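Local coordinates for coat protein (Leviviridae sp., PDB 6YFR) that probably forms the protective shell of a single-stranded RNA bacteriophage, its copies assembling into a virus-like particle, at residues 87-90 against 91-95; 102-105 against 106-110; 5-8 against 9-13. One frame throughout, in Å; residues are numbered along the deposited sequence.

Along the chain, interaction 3 comes first, in strand 5-9 and the loop that follows it; this strand is outermost, within this chain, in the five-stranded antiparallel sheet. Interactions 1 and 2 come later, after the last strand, 70-82, and share helix 90-107: interaction 1 forms its start, while interaction 2 covers its end and the turn into helix 109-114. Their centres lie 23 Å apart. The centre of interaction 3 is 29 Å from that of interaction 1 and 28 Å from that of interaction 2, on the opposite side of the chain's centre from the latter. All three meet the second subunit, so all three lie where one subunit meets another in the particle.

Interaction 1 of 3, residues 87-90 against 91-95; sequences NTDV and AARTV
Asp-89 and Val-90 lead a type I turn, which starts at Asn-87, into the helix by offering their carbonyls to Arg-93 and Thr-94 in successive i to i+4 bonds. Arg-93 N lies 2.9 Å from Asp-89 O, and Thr-94 N approaches Val-90 O at the same 2.9 Å. Asparagine suits the approach because its short side chain reaches forward, over the turn, to the N-H two residues on: Asn-87 OD1 accepts from Asp-89 N at 2.7 Å, the donor tilted 34° from the amide plane. Its ND2 reaches Pro-59 O of a second subunit. Thr-94 has OG1 between its backbone N and carbonyl carbon (chi1 49°), which turns the hydroxyl back over the previous turn. There it has the carbonyls of Val-90 and Ala-91 in range, and one proton to share between them. On the other branch, Thr-94 CG2 meets Val-90 CG1 at 4.2 Å, methyl against methyl. Arg-93 lays its CG 4.0 Å from Asp-89 CB, then bends away to a salt bridge with Asp-96; Asp-89 OD2 remains 4.6 Å from Arg-93 NH1, so the opposite charges are near without pairing. An Asx turn followed by the first i to i+4 bonds is a characteristic way to begin a helix.

Interaction 2 of 3, residues 102-105 against 106-110; sequences ISFL and AKRRN
Lys-107 sets CG anti to its backbone N (chi1 172°) and runs fully extended, which carries its chain alongside Phe-104. The setting is the C-terminal end of helix 90-107, where the chain leaves helical geometry at Arg-108 and at once starts helix 109-114, with Arg-108 as the N-cap residue. Three i to i+4 bonds finish the first helix, from Ala-106 N to Ile-102 O, from Lys-107 N to Ser-103 O and, at 2.9 Å, from Arg-108 N to Phe-104 O.

Phe-104 is the broad nonpolar group here, flanked by the aliphatic parts of two long basic chains that point the same way as the ring, Lys-107 over one face and Arg-108 obliquely. Arginine suits the junction because its flexible methylenes can pack while its guanidinium works further off: Arg-108 CG comes 4.1 Å from Phe-104 CD1, the chain bends at chi2 and chi3, and the guanidinium and ring planes stand 67° apart. Arg-108 NH1 forms a salt bridge with Asp-121, and its NE a hydrogen bond to OE1 of Gln-37 of a second subunit. The same subunit sets Trp-20 edge-to-face with Phe-104 and packs Phe-77 on Leu-105, while its Asp-99 pairs with Arg-109, so the helix end serves the subunit interface.

Lysine suits its place because its methylenes can lie on a ring while its ammonium goes on past it. Lys-107 CD stands 4.2 Å above the plane of the Phe-104 ring, displaced toward the rim, and at the chain's tip Lys-107 NZ lies 4.0 Å from Phe-104 CZ.

Interaction 3 of 3, residues 5-8 against 9-13; sequences VTQY and SPPVT
Gln-7 and Pro-11 cross at about a right angle, the amide end of the glutamine meeting the CD methylene of the proline. A chi1 of -168° swings the Gln-7 side chain to the side of its own carbonyl carbon, and a bend at chi2 then brings the amide to Pro-11. Gln-7 CG and CD each lie 3.9 Å from Pro-10 CA, and beyond them Gln-7 OE1 comes 3.4 Å from Pro-11 CD. A long, flexible side chain is well suited to reach a residue four places on, passing the CA of Pro-10 to end against the ring of Pro-11.

Tyr-8 CG lies 3.4 Å from Ser-9 N, and the ring packs on Thr-19 and Asn-21 of strand 16-22. Tyr-8 and Ser-9 both face Thr-19, a classic beta bulge in the strand outermost within this chain, past which the prolines lead the chain out of the sheet. Pro-10 packs on Val-12 of a third subunit, and Pro-11 on Leu-117 of a second.

Neither proline offers a backbone N-H to Gln-7 OE1. The contacts between these residues are of van der Waals kind, perhaps helped by a slight attraction between the amide oxygen and the polarised CD of Pro-11.

Interaction 1 of 3, residues 87-90 against 91-95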
loop_
_atom_site.group_PDB
_atom_site.type_symbol
_atom_site.label_atom_id
_atom_site.label_comp_id
_atom_site.label_asym_id
_atom_site.label_seq_id
_atom_site.Cartn_x
_atom_site.Cartn_y
_atom_site.Cartn_z
ATOM N N ASN A 87 63.025 29.554 -31.688
ATOM C CA ASN A 87 63.399 30.848 -32.244
ATOM C C ASN A 87 64.608 31.394 -31.493
ATOM O O ASN A 87 64.570 31.553 -30.268
ATOM C CB ASN A 87 62.220 31.816 -32.159
ATOM C CG ASN A 87 62.442 33.092 -32.953
ATOM O OD1 ASN A 87 63.574 33.546 -33.128
ATOM N ND2 ASN A 87 61.352 33.682 -33.437
ATOM N N THR A 88 65.682 31.682 -32.226
ATOM C CA THR A 88 66.897 32.200 -31.613
ATOM C C THR A 88 66.789 33.668 -31.220
ATOM O O THR A 88 67.689 34.175 -30.542
ATOM C CB THR A 88 68.084 32.007 -32.559
ATOM O OG1 THR A 88 67.881 32.780 -33.748
ATOM C CG2 THR A 88 68.224 30.536 -32.934
ATOM N N ASP A 89 65.716 34.359 -31.620
ATOM C CA ASP A 89 65.521 35.747 -31.220
ATOM C C ASP A 89 65.067 35.890 -29.774
ATOM O O ASP A 89 65.004 37.020 -29.280
ATOM C CB ASP A 89 64.486 36.430 -32.118
ATOM C CG ASP A 89 64.907 36.474 -33.569
ATOM O OD1 ASP A 89 66.112 36.340 -33.839
ATOM O OD2 ASP A 89 64.030 36.649 -34.442
ATOM N N VAL A 90 64.746 34.784 -29.095
ATOM C CA VAL A 90 64.079 34.868 -27.799
ATOM C C VAL A 90 64.936 35.625 -26.789
ATOM O O VAL A 90 64.429 36.458 -26.033
ATOM C CB VAL A 90 63.711 33.461 -27.295
ATOM C CG1 VAL A 90 63.273 33.510 -25.840
ATOM C CG2 VAL A 90 62.599 32.876 -28.152
ATOM N N ALA A 91 66.244 35.363 -26.770
ATOM C CA ALA A 91 67.101 36.003 -25.775
ATOM C C ALA A 91 67.177 37.509 -25.992
ATOM O O ALA A 91 66.938 38.298 -25.064
ATOM C CB ALA A 91 68.496 35.382 -25.809
ATOM N N ALA A 92 67.516 37.928 -27.216
ATOM C CA ALA A 92 67.616 39.353 -27.504
ATOM C C ALA A 92 66.282 40.055 -27.302
ATOM O O ALA A 92 66.246 41.196 -26.826
ATOM C CB ALA A 92 68.118 39.570 -28.931
ATOM N N ARG A 93 65.176 39.393 -27.644
ATOM C CA ARG A 93 63.875 40.031 -27.492
ATOM C C ARG A 93 63.445 40.110 -26.034
ATOM O O ARG A 93 62.800 41.087 -25.648
ATOM C CB ARG A 93 62.826 39.300 -28.330
ATOM C CG ARG A 93 63.038 39.409 -29.845
ATOM C CD ARG A 93 63.089 40.857 -30.338
ATOM N NE ARG A 93 64.431 41.435 -30.271
ATOM C CZ ARG A 93 65.354 41.289 -31.214
ATOM N NH1 ARG A 93 65.084 40.584 -32.306
ATOM N NH2 ARG A 93 66.548 41.846 -31.064
ATOM N N THR A 94 63.790 39.118 -25.207
ATOM C CA THR A 94 63.545 39.245 -23.773
ATOM C C THR A 94 64.351 40.398 -23.191
ATOM O O THR A 94 63.852 41.153 -22.344
ATOM C CB THR A 94 63.884 37.937 -23.053
ATOM O OG1 THR A 94 65.181 37.487 -23.462
ATOM C CG2 THR A 94 62.855 36.858 -23.366
ATOM N N VAL A 95 65.598 40.554 -23.644
ATOM C CA VAL A 95 66.398 41.704 -23.222
ATOM C C VAL A 95 65.710 43.002 -23.629
ATOM O O VAL A 95 65.603 43.947 -22.835
ATOM C CB VAL A 95 67.819 41.613 -23.802
ATOM C CG1 VAL A 95 68.532 42.945 -23.654
ATOM C CG2 VAL A 95 68.601 40.512 -23.110
#

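Interaction 2 of 3, residues 102-105 against 106-110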
loop_
_atom_site.group_PDB
_atom_site.type_symbol
_atom_site.label_atom_id
_atom_site.label_comp_id
_atom_site.label_asym_id
_atom_site.label_seq_id
_atom_site.Cartn_x
_atom_site.Cartn_y
_atom_site.Cartn_z
ATOM N N ILE A 102 61.991 49.006 -18.235
ATOM C CA ILE A 102 62.737 50.011 -17.475
ATOM C C ILE A 102 62.527 51.402 -18.072
ATOM O O ILE A 102 62.329 52.391 -17.346
ATOM C CB ILE A 102 64.225 49.629 -17.425
ATOM C CG1 ILE A 102 64.389 48.250 -16.781
ATOM C CG2 ILE A 102 65.026 50.675 -16.670
ATOM C CD1 ILE A 102 65.802 47.724 -16.814
ATOM N N SER A 103 62.550 51.496 -19.403
ATOM C CA SER A 103 62.328 52.776 -20.066
ATOM C C SER A 103 60.955 53.335 -19.733
ATOM O O SER A 103 60.805 54.542 -19.534
ATOM C CB SER A 103 62.481 52.624 -21.579
ATOM O OG SER A 103 63.785 52.184 -21.910
ATOM N N PHE A 104 59.938 52.474 -19.667
ATOM C CA PHE A 104 58.597 52.953 -19.355
ATOM C C PHE A 104 58.466 53.341 -17.891
ATOM O O PHE A 104 57.731 54.281 -17.566
ATOM C CB PHE A 104 57.557 51.898 -19.729
ATOM C CG PHE A 104 56.902 52.157 -21.048
ATOM C CD1 PHE A 104 55.673 52.786 -21.113
ATOM C CD2 PHE A 104 57.530 51.796 -22.230
ATOM C CE1 PHE A 104 55.070 53.038 -22.334
ATOM C CE2 PHE A 104 56.931 52.045 -23.453
ATOM C CZ PHE A 104 55.702 52.667 -23.505
ATOM N N LEU A 105 59.152 52.626 -16.996
ATOM C CA LEU A 105 59.183 53.044 -15.597
ATOM C C LEU A 105 59.792 54.432 -15.461
ATOM O O LEU A 105 59.388 55.216 -14.593
ATOM C CB LEU A 105 59.964 52.035 -14.754
ATOM C CG LEU A 105 59.325 50.686 -14.443
ATOM C CD1 LEU A 105 60.267 49.825 -13.615
ATOM C CD2 LEU A 105 57.997 50.866 -13.723
ATOM N N ALA A 106 60.778 54.751 -16.303
ATOM C CA ALA A 106 61.309 56.113 -16.300
ATOM C C ALA A 106 60.327 57.086 -16.941
ATOM O O ALA A 106 60.054 58.159 -16.393
ATOM C CB ALA A 106 62.654 56.152 -17.022
ATOM N N LYS A 107 59.772 56.708 -18.092
ATOM C CA LYS A 107 58.953 57.598 -18.908
ATOM C C LYS A 107 57.670 58.005 -18.194
ATOM O O LYS A 107 57.234 59.157 -18.301
ATOM C CB LYS A 107 58.638 56.895 -20.227
ATOM C CG LYS A 107 57.636 57.580 -21.127
ATOM C CD LYS A 107 57.289 56.666 -22.300
ATOM C CE LYS A 107 56.510 57.402 -23.376
ATOM N NZ LYS A 107 56.125 56.523 -24.510
ATOM N N ARG A 108 57.059 57.082 -17.457
ATOM C CA ARG A 108 55.756 57.299 -16.843
ATOM C C ARG A 108 55.829 57.340 -15.319
ATOM O O ARG A 108 54.876 56.950 -14.644
ATOM C CB ARG A 108 54.782 56.208 -17.287
ATOM C CG ARG A 108 54.720 55.995 -18.790
ATOM C CD ARG A 108 54.101 57.198 -19.472
ATOM N NE ARG A 108 52.788 57.506 -18.915
ATOM C CZ ARG A 108 52.208 58.699 -18.997
ATOM N NH1 ARG A 108 52.831 59.699 -19.609
ATOM N NH2 ARG A 108 51.010 58.895 -18.461
ATOM N N ARG A 109 56.951 57.803 -14.764
ATOM C CA ARG A 109 57.132 57.760 -13.314
ATOM C C ARG A 109 56.063 58.573 -12.590
ATOM O O ARG A 109 55.460 58.101 -11.617
ATOM C CB ARG A 109 58.530 58.258 -12.948
ATOM C CG ARG A 109 58.697 58.549 -11.475
ATOM C CD ARG A 109 60.160 58.545 -11.081
ATOM N NE ARG A 109 60.318 58.215 -9.669
ATOM C CZ ARG A 109 61.467 57.861 -9.108
ATOM N NH1 ARG A 109 62.570 57.795 -9.839
ATOM N NH2 ARG A 109 61.511 57.580 -7.813
ATOM N N ASN A 110 55.819 59.804 -13.041
ATOM C CA ASN A 110 54.826 60.638 -12.372
ATOM C C ASN A 110 53.435 60.032 -12.483
ATOM O O ASN A 110 52.683 60.004 -11.500
ATOM C CB ASN A 110 54.834 62.048 -12.958
ATOM C CG ASN A 110 56.186 62.717 -12.848
ATOM O OD1 ASN A 110 56.977 62.400 -11.960
ATOM N ND2 ASN A 110 56.466 63.641 -13.761
#

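Interaction 3 of 3, residues 5-8 against 9-13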
loop_
_atom_site.group_PDB
_atom_site.type_symbol
_atom_site.label_atom_id
_atom_site.label_comp_id
_atom_site.label_asym_id
_atom_site.label_seq_id
_atom_site.Cartn_x
_atom_site.Cartn_y
_atom_site.Cartn_z
ATOM N N VAL A 5 69.350 47.389 1.825
ATOM C CA VAL A 5 68.961 46.003 2.043
ATOM C C VAL A 5 70.181 45.162 2.391
ATOM O O VAL A 5 71.310 45.466 1.993
ATOM C CB VAL A 5 68.240 45.404 0.813
ATOM C CG1 VAL A 5 66.928 46.125 0.554
ATOM C CG2 VAL A 5 69.140 45.476 -0.411
ATOM N N THR A 6 69.940 44.100 3.154
ATOM C CA THR A 6 70.912 43.035 3.360
ATOM C C THR A 6 70.236 41.700 3.098
ATOM O O THR A 6 69.062 41.517 3.436
ATOM C CB THR A 6 71.494 43.037 4.783
ATOM O OG1 THR A 6 70.422 43.070 5.736
ATOM C CG2 THR A 6 72.415 44.234 4.990
ATOM N N GLN A 7 70.975 40.777 2.490
ATOM C CA GLN A 7 70.397 39.492 2.127
ATOM C C GLN A 7 70.108 38.675 3.380
ATOM O O GLN A 7 71.028 38.323 4.125
ATOM C CB GLN A 7 71.335 38.734 1.197
ATOM C CG GLN A 7 70.683 37.532 0.549
ATOM C CD GLN A 7 71.221 37.268 -0.837
ATOM O OE1 GLN A 7 70.461 37.184 -1.801
ATOM N NE2 GLN A 7 72.540 37.133 -0.948
ATOM N N TYR A 8 68.828 38.373 3.602
ATOM C CA TYR A 8 68.365 37.591 4.744
ATOM C C TYR A 8 68.359 36.094 4.441
ATOM O O TYR A 8 69.037 35.320 5.125
ATOM C CB TYR A 8 66.972 38.082 5.164
ATOM C CG TYR A 8 66.224 37.216 6.157
ATOM C CD1 TYR A 8 66.699 37.023 7.450
ATOM C CD2 TYR A 8 65.016 36.622 5.805
ATOM C CE1 TYR A 8 65.999 36.237 8.359
ATOM C CE2 TYR A 8 64.310 35.840 6.699
ATOM C CZ TYR A 8 64.803 35.651 7.975
ATOM O OH TYR A 8 64.093 34.871 8.859
ATOM N N SER A 9 67.620 35.669 3.417
ATOM C CA SER A 9 67.664 34.278 2.976
ATOM C C SER A 9 68.373 34.188 1.633
ATOM O O SER A 9 67.823 34.641 0.617
ATOM C CB SER A 9 66.258 33.688 2.871
ATOM O OG SER A 9 66.309 32.366 2.348
ATOM N N PRO A 10 69.566 33.609 1.572
ATOM C CA PRO A 10 70.361 33.663 0.346
ATOM C C PRO A 10 69.865 32.655 -0.671
ATOM O O PRO A 10 69.099 31.739 -0.329
ATOM C CB PRO A 10 71.771 33.313 0.837
ATOM C CG PRO A 10 71.514 32.364 1.964
ATOM C CD PRO A 10 70.233 32.827 2.625
ATOM N N PRO A 11 70.256 32.796 -1.939
ATOM C CA PRO A 11 69.824 31.825 -2.947
ATOM C C PRO A 11 70.454 30.465 -2.706
ATOM O O PRO A 11 71.632 30.348 -2.357
ATOM C CB PRO A 11 70.295 32.444 -4.269
ATOM C CG PRO A 11 71.430 33.319 -3.884
ATOM C CD PRO A 11 71.061 33.877 -2.537
ATOM N N VAL A 12 69.647 29.437 -2.901
ATOM C CA VAL A 12 70.018 28.065 -2.614
ATOM C C VAL A 12 70.204 27.269 -3.898
ATOM O O VAL A 12 71.242 26.641 -4.115
ATOM C CB VAL A 12 68.956 27.414 -1.701
ATOM C CG1 VAL A 12 69.300 25.982 -1.411
ATOM C CG2 VAL A 12 68.782 28.236 -0.422
ATOM N N THR A 13 69.209 27.306 -4.772
ATOM C CA THR A 13 69.195 26.643 -6.059
ATOM C C THR A 13 68.785 27.655 -7.118
ATOM O O THR A 13 68.241 28.715 -6.790
ATOM C CB THR A 13 68.218 25.456 -6.044
ATOM O OG1 THR A 13 66.922 25.913 -5.643
ATOM C CG2 THR A 13 68.702 24.387 -5.073
#